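Local coordinates for protein cytochrome c' (Rubrivivax gelatinosus, PDB 2J8W) that binds one heme c covalently, its iron high-spin and without a sixth ligand, and probably takes part in electron transfer, though its exact physiological role is not known, at residues D7-R12 / H67-K72; D94-A99 / A110-T115. One frame throughout, in Å; residues are numbered along the deposited sequence.

Contact 1. Residues D7-R12 / H67-K72. With HEC (heme c), chain C.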
loop_
_atom_site.group_PDB
_atom_site.type_symbol
_atom_site.label_atom_id
_atom_site.label_comp_id
_atom_site.label_asym_id
_atom_site.label_seq_id
_atom_site.Cartn_x
_atom_site.Cartn_y
_atom_site.Cartn_z
ATOM N N ASP A 7 -7.842 -9.155 -9.517
ATOM C CA ASP A 7 -6.753 -8.236 -9.255
ATOM C C ASP A 7 -7.229 -6.948 -8.578
ATOM O O ASP A 7 -6.574 -6.414 -7.695
ATOM C CB ASP A 7 -5.989 -7.911 -10.534
ATOM C CG ASP A 7 -5.325 -9.111 -11.151
ATOM O OD1 ASP A 7 -5.079 -10.102 -10.429
ATOM O OD2 ASP A 7 -5.050 -9.040 -12.379
ATOM N N ALA A 8 -8.343 -6.393 -9.047
ATOM C CA ALA A 8 -8.915 -5.186 -8.434
ATOM C C ALA A 8 -9.298 -5.449 -6.991
ATOM O O ALA A 8 -9.062 -4.642 -6.103
ATOM C CB ALA A 8 -10.093 -4.703 -9.234
ATOM N N ILE A 9 -9.911 -6.606 -6.747
ATOM C CA ILE A 9 -10.306 -6.954 -5.403
ATOM C C ILE A 9 -9.095 -7.069 -4.483
ATOM O O ILE A 9 -9.090 -6.524 -3.377
ATOM C CB ILE A 9 -11.127 -8.270 -5.403
ATOM C CG1 ILE A 9 -12.452 -8.061 -6.183
ATOM C CG2 ILE A 9 -11.358 -8.689 -3.982
ATOM C CD1 ILE A 9 -13.244 -9.342 -6.554
ATOM N N GLU A 10 -8.106 -7.841 -4.892
ATOM C CA GLU A 10 -6.952 -8.019 -4.016
ATOM C C GLU A 10 -6.256 -6.678 -3.793
ATOM O O GLU A 10 -5.712 -6.412 -2.718
ATOM C CB GLU A 10 -5.980 -9.017 -4.617
ATOM C CG GLU A 10 -6.434 -10.471 -4.652
ATOM C CD GLU A 10 -5.285 -11.365 -5.130
ATOM O OE1 GLU A 10 -4.406 -11.656 -4.311
ATOM O OE2 GLU A 10 -5.192 -11.721 -6.309
ATOM N N TYR A 11 -6.225 -5.824 -4.820
ATOM C CA TYR A 11 -5.591 -4.494 -4.708
ATOM C C TYR A 11 -6.310 -3.649 -3.696
ATOM O O TYR A 11 -5.680 -3.066 -2.811
ATOM C CB TYR A 11 -5.649 -3.835 -6.071
ATOM C CG TYR A 11 -5.062 -2.442 -6.132
ATOM C CD1 TYR A 11 -3.751 -2.239 -6.553
ATOM C CD2 TYR A 11 -5.831 -1.333 -5.840
ATOM C CE1 TYR A 11 -3.206 -0.940 -6.659
ATOM C CE2 TYR A 11 -5.304 -0.039 -5.944
ATOM C CZ TYR A 11 -4.006 0.144 -6.322
ATOM O OH TYR A 11 -3.513 1.420 -6.413
ATOM N N ARG A 12 -7.640 -3.546 -3.779
ATOM C CA ARG A 12 -8.327 -2.662 -2.848
ATOM C C ARG A 12 -8.237 -3.209 -1.422
ATOM O O ARG A 12 -8.043 -2.442 -0.468
ATOM C CB ARG A 12 -9.774 -2.438 -3.292
ATOM C CG ARG A 12 -10.739 -3.628 -3.194
ATOM C CD ARG A 12 -11.806 -3.515 -4.258
ATOM N NE ARG A 12 -12.870 -4.508 -4.031
ATOM C CZ ARG A 12 -13.755 -4.846 -4.962
ATOM N NH1 ARG A 12 -13.670 -4.302 -6.158
ATOM N NH2 ARG A 12 -14.752 -5.700 -4.714
ATOM N N HIS A 67 -13.211 -13.939 -4.498
ATOM C CA HIS A 67 -11.925 -13.527 -3.946
ATOM C C HIS A 67 -12.065 -12.938 -2.540
ATOM O O HIS A 67 -11.396 -11.980 -2.136
ATOM C CB HIS A 67 -11.272 -12.496 -4.870
ATOM C CG HIS A 67 -11.092 -12.981 -6.276
ATOM N ND1 HIS A 67 -12.067 -12.830 -7.232
ATOM C CD2 HIS A 67 -10.037 -13.549 -6.913
ATOM C CE1 HIS A 67 -11.625 -13.280 -8.395
ATOM N NE2 HIS A 67 -10.414 -13.757 -8.222
ATOM N N GLY A 68 -12.977 -13.511 -1.790
ATOM C CA GLY A 68 -13.170 -13.116 -0.427
ATOM C C GLY A 68 -13.670 -11.712 -0.316
ATOM O O GLY A 68 -13.540 -11.078 0.749
ATOM N N THR A 69 -14.251 -11.219 -1.404
ATOM C CA THR A 69 -14.690 -9.892 -1.351
ATOM C C THR A 69 -15.776 -9.743 -0.283
ATOM O O THR A 69 -16.661 -10.606 -0.162
ATOM C CB THR A 69 -15.109 -9.238 -2.673
ATOM O OG1 THR A 69 -15.333 -7.835 -2.433
ATOM C CG2 THR A 69 -16.421 -9.836 -3.265
ATOM N N GLU A 70 -15.681 -8.669 0.500
ATOM C CA GLU A 70 -16.702 -8.238 1.418
ATOM C C GLU A 70 -17.431 -6.989 0.950
ATOM O O GLU A 70 -18.198 -6.392 1.700
ATOM C CB GLU A 70 -16.071 -8.004 2.800
ATOM C CG GLU A 70 -15.376 -9.241 3.389
ATOM C CD GLU A 70 -14.714 -8.947 4.703
ATOM O OE1 GLU A 70 -13.954 -7.931 4.812
ATOM O OE2 GLU A 70 -14.942 -9.743 5.635
ATOM N N ALA A 71 -17.241 -6.601 -0.312
ATOM C CA ALA A 71 -17.960 -5.453 -0.870
ATOM C C ALA A 71 -19.453 -5.869 -1.064
ATOM O O ALA A 71 -19.769 -6.855 -1.765
ATOM C CB ALA A 71 -17.366 -5.061 -2.228
ATOM N N LYS A 72 -20.366 -5.076 -0.514
ATOM C CA LYS A 72 -21.799 -5.367 -0.670
ATOM C C LYS A 72 -22.251 -4.998 -2.068
ATOM O O LYS A 72 -21.695 -4.119 -2.713
ATOM C CB LYS A 72 -22.609 -4.595 0.354
ATOM C CG LYS A 72 -22.486 -5.159 1.742
ATOM C CD LYS A 72 -23.194 -4.291 2.778
HETATM FE FE HEC C . -12.694 0.010 4.347
HETATM C CHA HEC C . -12.423 -3.284 3.415
HETATM C CHB HEC C . -10.258 -0.434 6.639
HETATM C CHC HEC C . -12.390 3.418 4.715
HETATM C CHD HEC C . -15.057 0.503 1.930
HETATM N NA HEC C . -11.551 -1.551 4.887
HETATM C C1A HEC C . -11.611 -2.862 4.443
HETATM C C2A HEC C . -10.703 -3.687 5.194
HETATM C C3A HEC C . -10.098 -2.893 6.096
HETATM C C4A HEC C . -10.611 -1.549 5.900
HETATM C CMA HEC C . -9.015 -3.253 7.113
HETATM C CAA HEC C . -10.500 -5.186 4.997
HETATM C CBA HEC C . -9.454 -5.477 3.949
HETATM C CGA HEC C . -9.200 -7.016 3.932
HETATM O O1A HEC C . -9.643 -7.783 4.843
HETATM O O2A HEC C . -8.553 -7.593 3.003
HETATM N NB HEC C . -11.498 1.290 5.430
HETATM C C1B HEC C . -10.676 0.852 6.419
HETATM C C2B HEC C . -10.222 1.998 7.169
HETATM C C3B HEC C . -10.797 3.079 6.627
HETATM C C4B HEC C . -11.610 2.649 5.514
HETATM C CMB HEC C . -9.292 1.974 8.392
HETATM C CAB HEC C . -10.633 4.536 7.028
HETATM C CBB HEC C . -9.335 5.049 7.328
HETATM N NC HEC C . -13.494 1.599 3.480
HETATM C C1C HEC C . -13.298 2.937 3.795
HETATM C C2C HEC C . -14.207 3.794 3.075
HETATM C C3C HEC C . -14.951 2.985 2.280
HETATM C C4C HEC C . -14.544 1.608 2.545
HETATM C CMC HEC C . -14.239 5.319 3.187
HETATM C CAC HEC C . -16.076 3.381 1.272
HETATM C CBC HEC C . -16.118 4.658 0.739
HETATM N ND HEC C . -13.573 -1.175 2.915
HETATM C C1D HEC C . -14.595 -0.760 2.058
HETATM C C2D HEC C . -15.076 -1.898 1.307
HETATM C C3D HEC C . -14.275 -3.030 1.740
HETATM C C4D HEC C . -13.345 -2.529 2.744
HETATM C CMD HEC C . -16.189 -1.899 0.280
HETATM C CAD HEC C . -14.326 -4.438 1.220
HETATM C CBD HEC C . -13.290 -4.585 0.093
HETATM C CGD HEC C . -13.379 -5.982 -0.506
HETATM O O1D HEC C . -13.388 -6.077 -1.755
HETATM O O2D HEC C . -13.384 -7.007 0.265
#

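Contact 2. Residues D94-A99 / A110-T115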
loop_
_atom_site.group_PDB
_atom_site.type_symbol
_atom_site.label_atom_id
_atom_site.label_comp_id
_atom_site.label_asym_id
_atom_site.label_seq_id
_atom_site.Cartn_x
_atom_site.Cartn_y
_atom_site.Cartn_z
ATOM N N ASP A 94 -8.051 14.780 3.889
ATOM C CA ASP A 94 -7.428 16.059 3.619
ATOM C C ASP A 94 -7.155 16.795 4.929
ATOM O O ASP A 94 -6.098 17.412 5.106
ATOM C CB ASP A 94 -8.342 16.937 2.751
ATOM C CG ASP A 94 -8.356 16.556 1.300
ATOM O OD1 ASP A 94 -7.472 15.802 0.865
ATOM O OD2 ASP A 94 -9.266 17.078 0.582
ATOM N N LYS A 95 -8.125 16.810 5.813
ATOM C CA LYS A 95 -7.928 17.428 7.120
ATOM C C LYS A 95 -6.860 16.727 7.939
ATOM O O LYS A 95 -6.094 17.379 8.643
ATOM C CB LYS A 95 -9.227 17.446 7.899
ATOM C CG LYS A 95 -10.270 18.320 7.306
ATOM C CD LYS A 95 -11.475 18.323 8.233
ATOM C CE LYS A 95 -12.298 19.573 8.182
ATOM N NZ LYS A 95 -13.128 19.645 9.414
ATOM N N LEU A 96 -6.806 15.407 7.861
ATOM C CA LEU A 96 -5.777 14.661 8.550
ATOM C C LEU A 96 -4.415 15.029 8.041
ATOM O O LEU A 96 -3.475 15.254 8.807
ATOM C CB LEU A 96 -6.004 13.153 8.412
ATOM C CG LEU A 96 -5.090 12.223 9.219
ATOM C CD1 LEU A 96 -5.321 12.361 10.735
ATOM C CD2 LEU A 96 -5.286 10.769 8.743
ATOM N N ASP A 97 -4.276 15.105 6.724
ATOM C CA ASP A 97 -3.000 15.474 6.074
ATOM C C ASP A 97 -2.563 16.868 6.592
ATOM O O ASP A 97 -1.427 17.071 6.993
ATOM C CB ASP A 97 -3.226 15.417 4.522
ATOM C CG ASP A 97 -1.990 15.677 3.660
ATOM O OD1 ASP A 97 -1.386 16.711 3.830
ATOM O OD2 ASP A 97 -1.738 14.900 2.714
ATOM N N ALA A 98 -3.482 17.828 6.593
ATOM C CA ALA A 98 -3.172 19.172 7.038
ATOM C C ALA A 98 -2.727 19.156 8.505
ATOM O O ALA A 98 -1.780 19.848 8.905
ATOM C CB ALA A 98 -4.372 20.085 6.831
ATOM N N ALA A 99 -3.415 18.365 9.308
ATOM C CA ALA A 99 -3.096 18.248 10.725
ATOM C C ALA A 99 -1.701 17.670 10.933
ATOM O O ALA A 99 -0.966 18.101 11.814
ATOM C CB ALA A 99 -4.138 17.431 11.443
ATOM N N ALA A 110 -8.667 15.569 16.257
ATOM C CA ALA A 110 -9.965 15.888 15.684
ATOM C C ALA A 110 -10.090 15.189 14.316
ATOM O O ALA A 110 -11.115 14.629 13.960
ATOM C CB ALA A 110 -10.167 17.386 15.538
ATOM N N ALA A 111 -9.023 15.240 13.533
ATOM C CA ALA A 111 -9.029 14.664 12.181
ATOM C C ALA A 111 -9.041 13.137 12.233
ATOM O O ALA A 111 -9.637 12.490 11.375
ATOM C CB ALA A 111 -7.873 15.171 11.382
ATOM N N VAL A 112 -8.411 12.538 13.244
ATOM C CA VAL A 112 -8.522 11.085 13.441
ATOM C C VAL A 112 -9.982 10.709 13.679
ATOM O O VAL A 112 -10.498 9.736 13.116
ATOM C CB VAL A 112 -7.628 10.607 14.584
ATOM C CG1 VAL A 112 -8.028 9.209 15.087
ATOM C CG2 VAL A 112 -6.176 10.637 14.169
ATOM N N GLY A 113 -10.685 11.509 14.476
ATOM C CA GLY A 113 -12.091 11.200 14.712
ATOM C C GLY A 113 -12.941 11.307 13.469
ATOM O O GLY A 113 -13.779 10.445 13.164
ATOM N N GLU A 114 -12.716 12.374 12.731
ATOM C CA GLU A 114 -13.489 12.577 11.485
ATOM C C GLU A 114 -13.179 11.461 10.488
ATOM O O GLU A 114 -14.063 10.916 9.798
ATOM C CB GLU A 114 -13.148 13.958 10.911
ATOM C CG GLU A 114 -14.045 14.441 9.799
ATOM C CD GLU A 114 -13.953 15.953 9.536
ATOM O OE1 GLU A 114 -13.007 16.613 10.010
ATOM O OE2 GLU A 114 -14.830 16.487 8.814
ATOM N N THR A 115 -11.902 11.123 10.355
ATOM C CA THR A 115 -11.502 10.093 9.400
ATOM C C THR A 115 -12.097 8.744 9.784
ATOM O O THR A 115 -12.692 8.047 8.968
ATOM C CB THR A 115 -9.970 10.025 9.277
ATOM O OG1 THR A 115 -9.480 11.271 8.810
ATOM C CG2 THR A 115 -9.545 8.965 8.284
#

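Contact 1. Residues D7-R12 / H67-K72
Ile-9 meets His-67 with both of its branches. Its CD1 ends 3.7 Å from His-67 ND1, obliquely to the imidazole, while CG2 packs against His-67 CB at 3.9 Å. Ile-9 CG2, anti to the backbone N (chi1 of the residue -64°), also comes against Thr-69 CB. These two residues and Thr-69 bury most of the surface here; the His-67 and Thr-69 contacts are those of one of two modelled conformers. Thr-69 turns its hydroxyl anti to the backbone N (chi1 -172°), inward to heme c, where OG1 gives a 2.7 Å hydrogen bond to HEC O1D. The same OG1 accepts from Ala-71 N at 3.1 Å, an ST turn that fixes the hydroxyl from the loop side. With helix 5-30 on one side and the loop before helix 74-77 on the other, the segments together grip one propionate of the heme c carried by the four-helix bundle of cytochrome c'. Arg-12, its chain extended from CG to NE, brings a nearly straight bond from NE to HEC O1D (2.8 Å, 163°); NH2 adds a weak one. Three donors thus converge on this oxygen, and the cationic guanidinium would probably favour an ionised propionate. HEC O2D is taken by Glu-70 N at 2.8 Å. Ile-9 CG1 lies over one face of the guanidinium, offset toward the rim, and Ala-71 CB comes within 3.7 Å of Arg-12 NH2. Backbone oxygens of Ala-58 and Thr-63 accept from Arg-12 NH1 and NH2, which would limit rotation of the guanidinium.

Contact 2. Residues D94-A99 / A110-T115
Ala-111 sets its methyl directly against the backbone of Leu-96, CB lying 3.6 Å from Leu-96 CA, and here the helices are tightest. The small side chain is consistent with an approach of 8.6 Å between the segment axes as they run antiparallel at 160°, the pairing of two consecutive bundle helices. Leu-96 puts CG anti to its amide nitrogen; chi1 -173° and chi2 67° together bring CD1 to Ala-111 CB and Val-112 CG2, each 3.9 Å away. On the buried side Thr-115, which also touches heme c, bonds back to its own helix: OG1 donates to Ala-111 O at 2.8 Å, while Thr-115 N reaches that oxygen from the opposite face of the carbonyl plane. The hydroxyl is thereby satisfied and sits 4.0 Å from Leu-96 CB. A valine here has no hydroxyl and is likely to leave Ala-111 O without its second donor. The solvent side is looser, spanned by long exposed side chains that cross at about a right angle: in one of two modelled conformers of Glu-114, Lys-95 NZ makes a salt bridge to Glu-114 OE1 (3.1 Å) on the syn lone pair of that oxygen, a detail best taken as tentative. Inward, Phe-23 of helix 5-30 touches Leu-96, Val-112 and Thr-115, and Ile-45 and Val-48 of helix 38-52 pack on Leu-96.

How the contacts relate
From the N terminus, helix 5-30 supplies the first segment of contact 1 almost at once; the chain then runs through helix 38-52 before the loop at 67-72 comes back to it, closing a span of 54 intervening residues. Contact 2 opens only after that: helix 79-102 turns over a short connection into helix 105-126, with 10 residues between its segments. The two are in series, neither nested nor crossed, and lie on opposite sides of the chain's centre, their nearest atoms about 14 Å apart. Contact 1 ties the first helix to a loop at the propionate end of the heme; contact 2 pairs the last two long helices.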